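Local coordinates for protein acylneuraminate lyase (Mycoplasma synoviae, PDB 4N4P) that belongs to the dihydrodipicolinate synthetase family of enzymes, which share the TIM-barrel fold, at residues Lys231-Val234 with Met235-His239. Sequence-based numbering, arbitrary orientation.
Sequences KEAV and MKLTH
Thr-238 grips the carbonyl of Val-234 twice. Its hydroxyl OG1 donates to Val-234 O at 2.8 Å, and its backbone N donates to the same oxygen at 3.0 Å. The two donors approach from opposite faces of the carbonyl plane. With OG1 turned beside its own backbone N (chi1 -68°), the hydroxyl reaches back one helical turn. Three further i to i+4 backbone bonds complete the turn; the shortest runs from Leu-237 N to Ala-233 O, 2.7 Å. Asp-230 OD1 accepts a hydrogen bond from Ala-233 N. Lys-231 NZ bonds Asn-229 of the second subunit.

Packing uses both i+3 and i+4 pairs. Ala-233 CB meets Leu-237 CD1 at 4.2 Å. The extended chain of Met-235 passes over the Lys-231 carbonyl oxygen, with CG 3.3 Å from Lys-231 O. Its SD is 3.6 Å from Glu-232 OE2, where the folded glutamate chain slants over the thioether. Val-234 and Thr-238 point the same way from successive turns. Ala-233 and Leu-237 pack on Ala-225 and Ile-222 of helix 212-227, while Val-234 and Thr-238 both touch Ala-197 of helix 196-201.

The doubly held Val-234 carbonyl satisfies the buried Thr-238 hydroxyl within the helix, beside a subunit interface.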
# COMPACT_ATOMS: atom_id res chain seq x y z
N LYS A 231 -11.42 13.53 -31.37
CA LYS A 231 -11.53 13.06 -29.99
C LYS A 231 -11.96 11.61 -29.91
O LYS A 231 -11.45 10.85 -29.09
CB LYS A 231 -12.58 13.86 -29.21
CG LYS A 231 -12.50 15.33 -29.32
CD LYS A 231 -11.32 15.85 -28.58
CE LYS A 231 -11.63 17.26 -28.14
NZ LYS A 231 -12.22 18.04 -29.26
N GLU A 232 -12.93 11.24 -30.75
CA GLU A 232 -13.41 9.87 -30.80
C GLU A 232 -12.33 8.88 -31.20
O GLU A 232 -12.27 7.79 -30.63
CB GLU A 232 -14.65 9.71 -31.70
CG GLU A 232 -15.92 10.38 -31.11
CD GLU A 232 -16.37 9.74 -29.80
OE1 GLU A 232 -16.74 8.54 -29.78
OE2 GLU A 232 -16.35 10.45 -28.76
N ALA A 233 -11.50 9.26 -32.18
CA ALA A 233 -10.42 8.37 -32.65
C ALA A 233 -9.37 8.21 -31.56
O ALA A 233 -8.85 7.10 -31.37
CB ALA A 233 -9.77 8.89 -33.96
N VAL A 234 -9.08 9.28 -30.83
CA VAL A 234 -8.11 9.17 -29.72
C VAL A 234 -8.60 8.08 -28.75
O VAL A 234 -7.82 7.25 -28.30
CB VAL A 234 -7.93 10.50 -28.98
CG1 VAL A 234 -7.13 10.29 -27.68
CG2 VAL A 234 -7.22 11.52 -29.87
N MET A 235 -9.88 8.13 -28.40
CA MET A 235 -10.46 7.10 -27.52
C MET A 235 -10.36 5.70 -28.09
O MET A 235 -9.89 4.79 -27.42
CB MET A 235 -11.94 7.40 -27.22
CG MET A 235 -12.12 8.77 -26.62
SD MET A 235 -13.87 9.19 -26.42
CE MET A 235 -13.75 10.98 -26.33
N LYS A 236 -10.85 5.53 -29.32
CA LYS A 236 -10.90 4.22 -29.96
C LYS A 236 -9.49 3.65 -30.14
O LYS A 236 -9.25 2.49 -29.81
CB LYS A 236 -11.64 4.33 -31.30
CG LYS A 236 -11.62 3.03 -32.13
CD LYS A 236 -12.37 3.21 -33.47
CE LYS A 236 -11.92 2.14 -34.50
NZ LYS A 236 -10.48 2.41 -34.93
N LEU A 237 -8.56 4.48 -30.63
CA LEU A 237 -7.18 4.03 -30.87
C LEU A 237 -6.43 3.74 -29.57
O LEU A 237 -5.52 2.88 -29.53
CB LEU A 237 -6.39 5.06 -31.70
CG LEU A 237 -6.91 5.26 -33.13
CD1 LEU A 237 -6.27 6.54 -33.68
CD2 LEU A 237 -6.64 4.06 -34.05
N THR A 238 -6.79 4.45 -28.51
CA THR A 238 -6.23 4.16 -27.19
C THR A 238 -6.76 2.80 -26.69
O THR A 238 -5.98 1.99 -26.17
CB THR A 238 -6.56 5.26 -26.18
OG1 THR A 238 -5.85 6.46 -26.54
CG2 THR A 238 -6.14 4.83 -24.73
N HIS A 239 -8.06 2.56 -26.86
CA HIS A 239 -8.61 1.25 -26.41
C HIS A 239 -7.91 0.12 -27.14
O HIS A 239 -7.51 -0.86 -26.53
CB HIS A 239 -10.13 1.20 -26.61
CG HIS A 239 -10.86 2.24 -25.80
ND1 HIS A 239 -10.48 2.59 -24.53
CD2 HIS A 239 -11.96 2.99 -26.09
CE1 HIS A 239 -11.29 3.53 -24.07
NE2 HIS A 239 -12.21 3.78 -24.99